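Local coordinates for FERM, RhoGEF and pleckstrin domain protein 2 (Danio rerio, PDB 6D21) that probably activates the GTPase RAC1 as a guanine nucleotide exchange factor in semaphorin and integrin signalling, its membrane-targeting FERM domain being the part described here, at residues 225-230 / 279-284; 205-208 / 213-216; 138-143 / 159-164; 142-147 / 151-156. All coordinates share one frame; numbering follows the deposited sequence.

Contact 1. Residues 225-230 / 279-284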
loop_
_atom_site.group_PDB
_atom_site.type_symbol
_atom_site.label_atom_id
_atom_site.label_comp_id
_atom_site.label_asym_id
_atom_site.label_seq_id
_atom_site.Cartn_x
_atom_site.Cartn_y
_atom_site.Cartn_z
ATOM N N PHE A 225 -1.024 12.805 14.578
ATOM C CA PHE A 225 0.058 13.730 14.919
ATOM C C PHE A 225 0.762 14.192 13.659
ATOM O O PHE A 225 1.520 13.435 13.042
ATOM C CB PHE A 225 1.051 13.069 15.877
ATOM C CG PHE A 225 0.392 12.450 17.077
ATOM C CD1 PHE A 225 -0.181 13.247 18.053
ATOM C CD2 PHE A 225 0.322 11.069 17.216
ATOM C CE1 PHE A 225 -0.804 12.683 19.165
ATOM C CE2 PHE A 225 -0.301 10.497 18.322
ATOM C CZ PHE A 225 -0.866 11.308 19.295
ATOM N N ASN A 226 0.490 15.431 13.267
ATOM C CA ASN A 226 1.093 16.004 12.078
ATOM C C ASN A 226 2.582 16.136 12.266
ATOM O O ASN A 226 3.056 16.230 13.400
ATOM C CB ASN A 226 0.488 17.368 11.763
ATOM C CG ASN A 226 -0.997 17.300 11.525
ATOM O OD1 ASN A 226 -1.462 16.599 10.626
ATOM N ND2 ASN A 226 -1.761 18.011 12.348
ATOM N N TRP A 227 3.318 16.147 11.159
ATOM C CA TRP A 227 4.766 16.319 11.227
ATOM C C TRP A 227 5.147 17.561 12.014
ATOM O O TRP A 227 6.117 17.542 12.772
ATOM C CB TRP A 227 5.379 16.410 9.833
ATOM C CG TRP A 227 5.157 15.227 8.967
ATOM C CD1 TRP A 227 4.525 15.215 7.759
ATOM C CD2 TRP A 227 5.561 13.874 9.226
ATOM N NE1 TRP A 227 4.518 13.942 7.242
ATOM C CE2 TRP A 227 5.143 13.100 8.123
ATOM C CE3 TRP A 227 6.234 13.245 10.276
ATOM C CZ2 TRP A 227 5.382 11.728 8.039
ATOM C CZ3 TRP A 227 6.466 11.875 10.191
ATOM C CH2 TRP A 227 6.045 11.136 9.083
ATOM N N SER A 228 4.386 18.639 11.822
ATOM C CA SER A 228 4.666 19.911 12.492
ATOM C C SER A 228 4.596 19.780 14.015
ATOM O O SER A 228 5.262 20.526 14.741
ATOM C CB SER A 228 3.687 20.994 12.027
ATOM O OG SER A 228 2.359 20.640 12.379
ATOM N N LYS A 229 3.787 18.834 14.491
ATOM C CA LYS A 229 3.620 18.623 15.926
ATOM C C LYS A 229 4.618 17.628 16.512
ATOM O O LYS A 229 4.703 17.481 17.726
ATOM C CB LYS A 229 2.199 18.155 16.234
ATOM C CG LYS A 229 1.134 19.160 15.830
ATOM C CD LYS A 229 -0.268 18.650 16.136
ATOM C CE LYS A 229 -1.263 19.805 16.222
ATOM N NZ LYS A 229 -0.637 21.068 16.724
ATOM N N ILE A 230 5.365 16.940 15.654
ATOM C CA ILE A 230 6.317 15.939 16.128
ATOM C C ILE A 230 7.727 16.514 16.251
ATOM O O ILE A 230 8.315 16.947 15.260
ATOM C CB ILE A 230 6.348 14.705 15.201
ATOM C CG1 ILE A 230 4.980 14.018 15.200
ATOM C CG2 ILE A 230 7.456 13.735 15.639
ATOM C CD1 ILE A 230 4.800 12.954 14.135
ATOM N N PHE A 279 10.417 11.632 2.657
ATOM C CA PHE A 279 9.778 11.673 1.340
ATOM C C PHE A 279 8.833 12.876 1.207
ATOM O O PHE A 279 8.896 13.639 0.222
ATOM C CB PHE A 279 9.023 10.360 1.063
ATOM C CG PHE A 279 8.376 10.311 -0.287
ATOM C CD1 PHE A 279 9.118 10.005 -1.415
ATOM C CD2 PHE A 279 7.028 10.586 -0.433
ATOM C CE1 PHE A 279 8.531 9.968 -2.655
ATOM C CE2 PHE A 279 6.431 10.558 -1.677
ATOM C CZ PHE A 279 7.180 10.250 -2.786
ATOM N N PHE A 280 7.993 13.082 2.220
ATOM C CA PHE A 280 6.965 14.123 2.136
ATOM C C PHE A 280 7.334 15.511 2.662
ATOM O O PHE A 280 6.549 16.446 2.493
ATOM C CB PHE A 280 5.704 13.659 2.859
ATOM C CG PHE A 280 4.967 12.572 2.131
ATOM C CD1 PHE A 280 4.288 12.858 0.954
ATOM C CD2 PHE A 280 4.974 11.272 2.603
ATOM C CE1 PHE A 280 3.603 11.871 0.270
ATOM C CE2 PHE A 280 4.272 10.275 1.929
ATOM C CZ PHE A 280 3.595 10.577 0.761
ATOM N N ARG A 281 8.495 15.657 3.293
ATOM C CA ARG A 281 8.860 16.937 3.924
ATOM C C ARG A 281 10.227 17.481 3.530
ATOM O O ARG A 281 10.423 18.693 3.471
ATOM C CB ARG A 281 8.820 16.810 5.451
ATOM C CG ARG A 281 7.477 16.408 6.013
ATOM C CD ARG A 281 6.459 17.529 5.888
ATOM N NE ARG A 281 6.650 18.548 6.921
ATOM C CZ ARG A 281 5.708 19.402 7.316
ATOM N NH1 ARG A 281 4.503 19.367 6.762
ATOM N NH2 ARG A 281 5.965 20.286 8.273
ATOM N N LEU A 282 11.188 16.604 3.288
ATOM C CA LEU A 282 12.560 17.071 3.056
ATOM C C LEU A 282 12.944 17.037 1.585
ATOM O O LEU A 282 12.580 16.114 0.863
ATOM C CB LEU A 282 13.543 16.218 3.856
ATOM C CG LEU A 282 13.233 16.100 5.348
ATOM C CD1 LEU A 282 14.305 15.269 6.039
ATOM C CD2 LEU A 282 13.136 17.499 5.971
ATOM N N LEU A 283 13.688 18.036 1.136
ATOM C CA LEU A 283 14.255 17.976 -0.204
ATOM C C LEU A 283 15.590 17.224 -0.162
ATOM O O LEU A 283 16.650 17.831 0.002
ATOM C CB LEU A 283 14.423 19.382 -0.779
ATOM C CG LEU A 283 13.124 19.941 -1.363
ATOM C CD1 LEU A 283 12.996 21.429 -1.073
ATOM C CD2 LEU A 283 13.050 19.658 -2.859
ATOM N N ASP A 284 15.507 15.897 -0.281
ATOM C CA ASP A 284 16.656 14.976 -0.213
ATOM C C ASP A 284 17.682 15.344 0.859
ATOM O O ASP A 284 18.778 15.817 0.546
ATOM C CB ASP A 284 17.357 14.884 -1.575
ATOM C CG ASP A 284 16.402 14.528 -2.703
ATOM O OD1 ASP A 284 15.228 14.215 -2.412
ATOM O OD2 ASP A 284 16.835 14.541 -3.875
#
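One face of the Trp227 indole carries the aliphatic part of Arg281: CG stands over the five-membered ring, 4.0 Å from its centroid and 26° off the ring normal, a CH-pi contact, and Arg281 CD reaches Trp227 CD1 at 3.5 Å. The guanidinium does not stack on the indole. Its plane is turned 46° from that of the ring, and one of its faces receives Trp227 CB instead, 3.8 Å above the plane and toward the rim. Beyond it Arg281 NH2 stops 4.2 Å from the backbone N of Ser228, with no hydrogen bond between the segments. Bends at both chi2 and chi3 fold the arginine chain back over the indole, CG lying over the ring, CD beside CD1 and the charged end passing on to CB. The pairing belongs to the PH-like C-terminal lobe of the FERM domain, where strand 220-226 gives way to the 3-10 turn 227-229 and the last turn of helix 263-281 packs against that corner. His277 meets the indole edge-to-face, and Trp227 NE1 is hydrogen-bonded to His210 O, which fixes the rotation of the ring. Trp227 is buried whereas Arg281 is exposed, so the arginine covers the tryptophan from the outside. An alanine in place of Trp227 would probably open a gap between the turn and the helix end, leaving the arginine chain free to swing and His210 O without its indole donor. The turn itself is closed by Lys229 N to Asn226 O, 2.9 Å, and Ile230 N to Trp227 O, 3.0 Å.

Contact 2. Residues 205-208 / 213-216; sequences NLAV and LQVF
Asn205 N gives its hydrogen to Phe216 O at 2.6 Å and 168°, the shortest bond between the strands, with the donor tilted out of the carbonyl plane. Its return bond, Phe216 N to Asn205 O at 2.7 Å, lies in the carbonyl plane. Asn205 O is approached a second time, by Val215 CA at 3.5 Å in a CA-H...O contact. Two residues on, Ala207 and Gln214 exchange the next pair of bonds unequally: Gln214 N to Ala207 O is short, 2.7 Å, while Ala207 N to Gln214 O stretches to 3.1 Å and bends to 149°. These are the hydrogen-bonded pairs of a beta hairpin, strands 203-209 and 212-217, in the antiparallel sheet of the PH-like FERM lobe. Leu206 with Val215 and Val208 with Leu213 are the non-hydrogen-bonded pairs, and their side chains share the face covered by helix 263-281. There Leu206 CD2 lies beside Val215 CG2, the two side chains pointing the same way, whereas Val208 CG2 meets Leu213 CD1 at 4.1 Å with the chains slanting across each other. Val208 has CG2 anti to the backbone N (chi1 61° for CG1), which turns that methyl to the leucine. On the other face the Phe216 ring has Gln214 OE1 at its edge, in plane, and Ala207 CB is packed near both: it lies 3.9 Å from that oxygen and farther from Phe216 CE1. A water bonds Gln214 OE1 at 2.9 Å and makes a weak bond to Val208 O. Phe193 meets the Phe216 ring beyond the hairpin.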
loop_
_atom_site.group_PDB
_atom_site.type_symbol
_atom_site.label_atom_id
_atom_site.label_comp_id
_atom_site.label_asym_id
_atom_site.label_seq_id
_atom_site.Cartn_x
_atom_site.Cartn_y
_atom_site.Cartn_z
ATOM N N ASN A 205 -3.274 0.303 16.948
ATOM C CA ASN A 205 -2.468 0.190 15.741
ATOM C C ASN A 205 -1.841 1.521 15.392
ATOM O O ASN A 205 -2.515 2.556 15.437
ATOM C CB ASN A 205 -3.307 -0.318 14.568
ATOM C CG ASN A 205 -3.836 -1.717 14.804
ATOM O OD1 ASN A 205 -3.081 -2.692 14.741
ATOM N ND2 ASN A 205 -5.132 -1.823 15.101
ATOM N N LEU A 206 -0.547 1.486 15.069
ATOM C CA LEU A 206 0.175 2.669 14.606
ATOM C C LEU A 206 0.267 2.639 13.093
ATOM O O LEU A 206 0.319 1.571 12.476
ATOM C CB LEU A 206 1.587 2.754 15.218
ATOM C CG LEU A 206 1.664 2.876 16.744
ATOM C CD1 LEU A 206 3.114 2.991 17.231
ATOM C CD2 LEU A 206 0.838 4.076 17.204
ATOM N N ALA A 207 0.290 3.821 12.495
ATOM C CA ALA A 207 0.463 3.920 11.066
ATOM C C ALA A 207 1.107 5.253 10.736
ATOM O O ALA A 207 1.053 6.208 11.528
ATOM C CB ALA A 207 -0.886 3.764 10.339
ATOM N N VAL A 208 1.712 5.323 9.561
ATOM C CA VAL A 208 2.337 6.560 9.120
ATOM C C VAL A 208 1.821 6.860 7.722
ATOM O O VAL A 208 1.565 5.942 6.933
ATOM C CB VAL A 208 3.892 6.474 9.163
ATOM C CG1 VAL A 208 4.417 5.352 8.239
ATOM C CG2 VAL A 208 4.520 7.840 8.836
ATOM N N LEU A 213 1.853 10.797 11.783
ATOM C CA LEU A 213 1.532 9.494 12.378
ATOM C C LEU A 213 0.054 9.387 12.740
ATOM O O LEU A 213 -0.606 10.383 13.042
ATOM C CB LEU A 213 2.398 9.220 13.609
ATOM C CG LEU A 213 3.732 8.514 13.337
ATOM C CD1 LEU A 213 4.711 9.402 12.572
ATOM C CD2 LEU A 213 4.357 8.045 14.618
ATOM N N GLN A 214 -0.469 8.172 12.692
ATOM C CA GLN A 214 -1.845 7.936 13.095
ATOM C C GLN A 214 -1.920 6.844 14.145
ATOM O O GLN A 214 -1.069 5.961 14.202
ATOM C CB GLN A 214 -2.709 7.553 11.903
ATOM C CG GLN A 214 -2.848 8.639 10.890
ATOM C CD GLN A 214 -3.187 8.083 9.522
ATOM O OE1 GLN A 214 -2.937 6.912 9.239
ATOM N NE2 GLN A 214 -3.753 8.921 8.663
ATOM N N VAL A 215 -2.954 6.924 14.975
ATOM C CA VAL A 215 -3.187 5.943 16.013
ATOM C C VAL A 215 -4.584 5.381 15.843
ATOM O O VAL A 215 -5.565 6.135 15.786
ATOM C CB VAL A 215 -3.045 6.546 17.421
ATOM C CG1 VAL A 215 -3.279 5.470 18.468
ATOM C CG2 VAL A 215 -1.674 7.175 17.589
ATOM N N PHE A 216 -4.675 4.060 15.751
ATOM C CA PHE A 216 -5.968 3.410 15.609
ATOM C C PHE A 216 -6.260 2.503 16.775
ATOM O O PHE A 216 -5.366 1.845 17.296
ATOM C CB PHE A 216 -6.024 2.591 14.329
ATOM C CG PHE A 216 -6.130 3.409 13.083
ATOM C CD1 PHE A 216 -4.994 3.940 12.487
ATOM C CD2 PHE A 216 -7.363 3.614 12.480
ATOM C CE1 PHE A 216 -5.088 4.673 11.322
ATOM C CE2 PHE A 216 -7.468 4.344 11.316
ATOM C CZ PHE A 216 -6.330 4.882 10.731
HETATM O O HOH W 1 -1.814 5.571 6.888
#

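Contact 3. Residues 138-143 / 159-164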
loop_
_atom_site.group_PDB
_atom_site.type_symbol
_atom_site.label_atom_id
_atom_site.label_comp_id
_atom_site.label_asym_id
_atom_site.label_seq_id
_atom_site.Cartn_x
_atom_site.Cartn_y
_atom_site.Cartn_z
ATOM N N LEU A 138 -24.971 -10.561 -19.195
ATOM C CA LEU A 138 -24.266 -11.838 -19.315
ATOM C C LEU A 138 -22.756 -11.729 -19.080
ATOM O O LEU A 138 -22.164 -12.598 -18.437
ATOM C CB LEU A 138 -24.526 -12.456 -20.698
ATOM C CG LEU A 138 -25.975 -12.822 -21.040
ATOM C CD1 LEU A 138 -26.120 -13.267 -22.497
ATOM C CD2 LEU A 138 -26.491 -13.902 -20.100
ATOM N N ALA A 139 -22.137 -10.669 -19.600
ATOM C CA ALA A 139 -20.687 -10.485 -19.481
ATOM C C ALA A 139 -20.263 -10.089 -18.069
ATOM O O ALA A 139 -19.162 -10.424 -17.628
ATOM C CB ALA A 139 -20.201 -9.447 -20.475
ATOM N N ASP A 140 -21.129 -9.368 -17.365
ATOM C CA ASP A 140 -20.830 -8.973 -15.991
ATOM C C ASP A 140 -20.886 -10.179 -15.053
ATOM O O ASP A 140 -20.021 -10.345 -14.200
ATOM C CB ASP A 140 -21.793 -7.881 -15.517
ATOM C CG ASP A 140 -21.370 -6.492 -15.974
ATOM O OD1 ASP A 140 -20.936 -6.343 -17.136
ATOM O OD2 ASP A 140 -21.453 -5.548 -15.160
ATOM N N ARG A 141 -21.896 -11.027 -15.221
ATOM C CA ARG A 141 -22.003 -12.219 -14.390
ATOM C C ARG A 141 -20.850 -13.189 -14.662
ATOM O O ARG A 141 -20.313 -13.805 -13.733
ATOM C CB ARG A 141 -23.355 -12.895 -14.609
ATOM C CG ARG A 141 -24.519 -12.021 -14.169
ATOM C CD ARG A 141 -25.882 -12.584 -14.523
ATOM N NE ARG A 141 -26.919 -11.642 -14.118
ATOM C CZ ARG A 141 -27.448 -11.591 -12.899
ATOM N NH1 ARG A 141 -27.057 -12.448 -11.966
ATOM N NH2 ARG A 141 -28.376 -10.685 -12.615
ATOM N N GLU A 142 -20.457 -13.308 -15.929
ATOM C CA GLU A 142 -19.330 -14.166 -16.298
ATOM C C GLU A 142 -18.028 -13.640 -15.694
ATOM O O GLU A 142 -17.225 -14.404 -15.151
ATOM C CB GLU A 142 -19.211 -14.273 -17.813
ATOM N N PHE A 143 -17.829 -12.331 -15.785
ATOM C CA PHE A 143 -16.644 -11.709 -15.214
ATOM C C PHE A 143 -16.553 -11.920 -13.696
ATOM O O PHE A 143 -15.491 -12.261 -13.172
ATOM C CB PHE A 143 -16.620 -10.213 -15.540
ATOM C CG PHE A 143 -15.398 -9.495 -15.013
ATOM C CD1 PHE A 143 -14.197 -9.555 -15.699
ATOM C CD2 PHE A 143 -15.458 -8.753 -13.840
ATOM C CE1 PHE A 143 -13.075 -8.897 -15.229
ATOM C CE2 PHE A 143 -14.336 -8.087 -13.354
ATOM C CZ PHE A 143 -13.141 -8.156 -14.055
ATOM N N LYS A 159 -25.401 -5.759 -6.369
ATOM C CA LYS A 159 -25.169 -4.335 -6.176
ATOM C C LYS A 159 -24.047 -3.815 -7.058
ATOM O O LYS A 159 -24.131 -2.706 -7.594
ATOM C CB LYS A 159 -24.836 -4.019 -4.727
ATOM C CG LYS A 159 -24.971 -2.544 -4.455
ATOM C CD LYS A 159 -24.398 -2.132 -3.131
ATOM C CE LYS A 159 -24.380 -0.618 -3.067
ATOM N NZ LYS A 159 -25.763 -0.062 -3.186
ATOM N N ILE A 160 -22.984 -4.600 -7.179
ATOM C CA ILE A 160 -21.891 -4.244 -8.064
ATOM C C ILE A 160 -22.389 -4.029 -9.491
ATOM O O ILE A 160 -22.014 -3.053 -10.135
ATOM C CB ILE A 160 -20.791 -5.318 -8.048
ATOM C CG1 ILE A 160 -20.067 -5.316 -6.695
ATOM C CG2 ILE A 160 -19.771 -5.084 -9.146
ATOM C CD1 ILE A 160 -19.025 -6.402 -6.567
ATOM N N MET A 161 -23.255 -4.921 -9.975
ATOM C CA MET A 161 -23.717 -4.845 -11.363
ATOM C C MET A 161 -24.699 -3.698 -11.539
ATOM O O MET A 161 -24.648 -2.973 -12.530
ATOM C CB MET A 161 -24.344 -6.174 -11.801
ATOM C CG MET A 161 -23.319 -7.283 -12.053
ATOM S SD MET A 161 -24.054 -8.869 -12.505
ATOM C CE MET A 161 -24.928 -9.298 -10.998
ATOM N N GLU A 162 -25.589 -3.545 -10.568
ATOM C CA GLU A 162 -26.519 -2.429 -10.529
ATOM C C GLU A 162 -25.774 -1.104 -10.679
ATOM O O GLU A 162 -26.118 -0.279 -11.526
ATOM C CB GLU A 162 -27.323 -2.461 -9.221
ATOM C CG GLU A 162 -28.397 -1.403 -9.091
ATOM C CD GLU A 162 -29.184 -1.522 -7.788
ATOM O OE1 GLU A 162 -28.847 -2.386 -6.944
ATOM O OE2 GLU A 162 -30.150 -0.749 -7.612
ATOM N N LEU A 163 -24.738 -0.908 -9.870
ATOM C CA LEU A 163 -23.953 0.316 -9.937
ATOM C C LEU A 163 -23.185 0.445 -11.262
ATOM O O LEU A 163 -22.988 1.550 -11.768
ATOM C CB LEU A 163 -22.981 0.382 -8.762
ATOM C CG LEU A 163 -23.631 0.555 -7.391
ATOM C CD1 LEU A 163 -22.581 0.488 -6.286
ATOM C CD2 LEU A 163 -24.387 1.876 -7.341
ATOM N N HIS A 164 -22.751 -0.683 -11.816
ATOM C CA HIS A 164 -22.016 -0.683 -13.080
ATOM C C HIS A 164 -22.889 -0.166 -14.246
ATOM O O HIS A 164 -22.372 0.304 -15.251
ATOM C CB HIS A 164 -21.491 -2.089 -13.377
ATOM C CG HIS A 164 -20.690 -2.192 -14.638
ATOM N ND1 HIS A 164 -20.529 -3.381 -15.318
ATOM C CD2 HIS A 164 -20.002 -1.261 -15.342
ATOM C CE1 HIS A 164 -19.773 -3.179 -16.383
ATOM N NE2 HIS A 164 -19.442 -1.900 -16.421
#
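Asp140 and Met161 bring together two helices, 137-146 and 157-164, of the all-helical central lobe of the FERM domain; the short segments are inclined at 140° between their N-to-C directions, and their axes stay 10.8 Å apart at closest approach. The polar part is a single His-carboxylate hydrogen bond. His164 ND1 donates to Asp140 OD2; the modelled 2.4 Å is too short to be taken at face value, so the exact length is doubtful. The carboxylate and imidazole planes are only 14° apart, and the acid lies at the ring edge. His164 swings its ring away from its own backbone nitrogen and across to the neighbouring helix. The far nitrogen, NE2, is hydrogen-bonded to Gly133 O, so both ring nitrogens have partners, which probably restrains the ring's rotation. Asp140 OD1 makes a weak hydrogen bond to Asp136 N.

The apolar part is built round Met161. Its CG packs on Asp140 CB at 3.8 Å, and its SD touches Arg141 CG at 3.6 Å, the methionine chain crossing the arginine at about a right angle. Arg141 NE is salt-bridged to Asp137, which holds the guanidinium at the outer side of the interface. Met161 bends at chi3 (-66°), and this turn carries its terminal methyl, CE, over the centre of one guanidinium face of Arg141, 3.8 Å above the plane.

Contact 4. Residues 142-147 / 151-156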
loop_
_atom_site.group_PDB
_atom_site.type_symbol
_atom_site.label_atom_id
_atom_site.label_comp_id
_atom_site.label_asym_id
_atom_site.label_seq_id
_atom_site.Cartn_x
_atom_site.Cartn_y
_atom_site.Cartn_z
ATOM N N GLU A 142 -20.457 -13.308 -15.929
ATOM C CA GLU A 142 -19.330 -14.166 -16.298
ATOM C C GLU A 142 -18.028 -13.640 -15.694
ATOM O O GLU A 142 -17.225 -14.404 -15.151
ATOM C CB GLU A 142 -19.211 -14.273 -17.813
ATOM N N PHE A 143 -17.829 -12.331 -15.785
ATOM C CA PHE A 143 -16.644 -11.709 -15.214
ATOM C C PHE A 143 -16.553 -11.920 -13.696
ATOM O O PHE A 143 -15.491 -12.261 -13.172
ATOM C CB PHE A 143 -16.620 -10.213 -15.540
ATOM C CG PHE A 143 -15.398 -9.495 -15.013
ATOM C CD1 PHE A 143 -14.197 -9.555 -15.699
ATOM C CD2 PHE A 143 -15.458 -8.753 -13.840
ATOM C CE1 PHE A 143 -13.075 -8.897 -15.229
ATOM C CE2 PHE A 143 -14.336 -8.087 -13.354
ATOM C CZ PHE A 143 -13.141 -8.156 -14.055
ATOM N N LEU A 144 -17.668 -11.723 -12.995
ATOM C CA LEU A 144 -17.658 -11.779 -11.537
ATOM C C LEU A 144 -17.561 -13.218 -11.018
ATOM O O LEU A 144 -17.102 -13.451 -9.890
ATOM C CB LEU A 144 -18.894 -11.074 -10.967
ATOM C CG LEU A 144 -18.913 -9.538 -11.080
ATOM C CD1 LEU A 144 -20.269 -8.976 -10.630
ATOM C CD2 LEU A 144 -17.768 -8.895 -10.281
ATOM N N LYS A 145 -17.981 -14.174 -11.845
ATOM C CA LYS A 145 -17.775 -15.590 -11.556
ATOM C C LYS A 145 -16.284 -15.955 -11.571
ATOM O O LYS A 145 -15.825 -16.740 -10.741
ATOM C CB LYS A 145 -18.549 -16.464 -12.560
ATOM N N MET A 146 -15.534 -15.375 -12.507
ATOM C CA MET A 146 -14.132 -15.746 -12.711
ATOM C C MET A 146 -13.121 -14.718 -12.208
ATOM O O MET A 146 -11.919 -14.957 -12.274
ATOM C CB MET A 146 -13.878 -16.012 -14.193
ATOM C CG MET A 146 -14.630 -17.224 -14.721
ATOM S SD MET A 146 -14.241 -18.752 -13.834
ATOM C CE MET A 146 -12.515 -18.971 -14.261
ATOM N N ASN A 147 -13.603 -13.579 -11.714
ATOM C CA ASN A 147 -12.736 -12.579 -11.096
ATOM C C ASN A 147 -13.206 -12.204 -9.693
ATOM O O ASN A 147 -14.360 -11.834 -9.498
ATOM C CB ASN A 147 -12.669 -11.318 -11.957
ATOM C CG ASN A 147 -12.048 -11.567 -13.308
ATOM O OD1 ASN A 147 -10.883 -11.240 -13.535
ATOM N ND2 ASN A 147 -12.825 -12.149 -14.220
ATOM N N PRO A 151 -13.450 -9.606 -0.815
ATOM C CA PRO A 151 -13.215 -10.805 -0.002
ATOM C C PRO A 151 -14.478 -11.683 0.122
ATOM O O PRO A 151 -14.382 -12.895 -0.028
ATOM C CB PRO A 151 -12.796 -10.231 1.354
ATOM C CG PRO A 151 -12.261 -8.846 1.043
ATOM C CD PRO A 151 -13.071 -8.357 -0.121
ATOM N N CYS A 152 -15.637 -11.073 0.366
ATOM C CA CYS A 152 -16.916 -11.785 0.410
ATOM C C CYS A 152 -17.830 -11.234 -0.670
ATOM O O CYS A 152 -18.752 -10.476 -0.388
ATOM C CB CYS A 152 -17.594 -11.643 1.771
ATOM S SG CYS A 152 -16.772 -12.451 3.162
ATOM N N GLN A 153 -17.577 -11.627 -1.908
ATOM C CA GLN A 153 -18.189 -10.970 -3.054
ATOM C C GLN A 153 -19.592 -11.463 -3.436
ATOM O O GLN A 153 -20.391 -10.710 -3.996
ATOM C CB GLN A 153 -17.236 -11.131 -4.229
ATOM C CG GLN A 153 -17.778 -10.839 -5.584
ATOM C CD GLN A 153 -16.654 -10.799 -6.593
ATOM O OE1 GLN A 153 -15.603 -10.227 -6.322
ATOM N NE2 GLN A 153 -16.851 -11.434 -7.739
ATOM N N GLU A 154 -19.899 -12.720 -3.142
ATOM C CA GLU A 154 -21.109 -13.324 -3.686
ATOM C C GLU A 154 -22.384 -12.506 -3.458
ATOM O O GLU A 154 -23.131 -12.266 -4.404
ATOM C CB GLU A 154 -21.313 -14.724 -3.114
ATOM C CG GLU A 154 -22.352 -15.509 -3.859
ATOM C CD GLU A 154 -22.679 -16.845 -3.196
ATOM O OE1 GLU A 154 -21.971 -17.261 -2.254
ATOM O OE2 GLU A 154 -23.664 -17.463 -3.614
ATOM N N HIS A 155 -22.629 -12.069 -2.225
ATOM C CA HIS A 155 -23.900 -11.404 -1.917
ATOM C C HIS A 155 -23.905 -9.915 -2.288
ATOM O O HIS A 155 -24.903 -9.218 -2.094
ATOM C CB HIS A 155 -24.234 -11.555 -0.433
ATOM C CG HIS A 155 -23.369 -10.721 0.456
ATOM N ND1 HIS A 155 -22.082 -11.084 0.790
ATOM C CD2 HIS A 155 -23.600 -9.535 1.065
ATOM C CE1 HIS A 155 -21.554 -10.151 1.566
ATOM N NE2 HIS A 155 -22.460 -9.206 1.756
ATOM N N VAL A 156 -22.787 -9.440 -2.821
ATOM C CA VAL A 156 -22.622 -8.034 -3.197
ATOM C C VAL A 156 -22.643 -7.898 -4.723
ATOM O O VAL A 156 -22.632 -6.793 -5.270
ATOM C CB VAL A 156 -21.297 -7.466 -2.619
ATOM C CG1 VAL A 156 -21.190 -5.959 -2.817
ATOM C CG2 VAL A 156 -21.186 -7.804 -1.140
#
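Gln153 drives its carboxamide against the end of helix 137-146, where the close contacts gather round NE2. This nitrogen donates to Asn147 O at 3.1 Å and 165°, in the carbonyl plane and within 11° of its own amide plane. Leu144 O is slightly nearer, at 3.0 Å from Gln153 NE2, yet its angle is too poor for a bond. The leucine side chain packs against the same group, with Leu144 CD2 3.7 Å from Gln153 NE2. An extended chain beyond CG (chi2 170°) lets the amide reach the helix end from the loop backbone. Both ends of that amide are used: OE1 accepts from Leu149 N and Leu150 N, and NE2 also bonds Gln157 OE1. A leucine in place of Gln153 would probably leave Asn147 O and those two backbone N-H groups without their mate. By contrast, the solvent side is sparse: Pro151, Cys152, Glu154 and His155 are exposed and leave the helix segment alone, His155 bonding Glu117 instead. Asn147, partly exposed, folds back so that its ND2 bonds Phe143 O at 2.9 Å, on a lone pair. The arrangement is a helix-loop-helix connection of the FERM central lobe, its linker pinned by one buried glutamine.

How the contacts relate
Contacts 1 and 2 share the PH-like lobe and contacts 3 and 4 the helical central lobe; contacts 1 and 3 have centres about 43 Å apart. Contact 2 is buried and held by regular backbone bonds, whereas contact 1, at the partly exposed edge of the same sheet, relies on an arginine laid over a tryptophan. They join where Trp227 CH2 packs on Val208 CG2 at 3.6 Å. Contacts 3 and 4 are both buried and use helix 137-146, but one ties it to helix 157-164 through a His-carboxylate bond and a methionine, the other to the intervening loop through an amide. Met161 CG touches Leu144 CD1 at 3.8 Å, linking them.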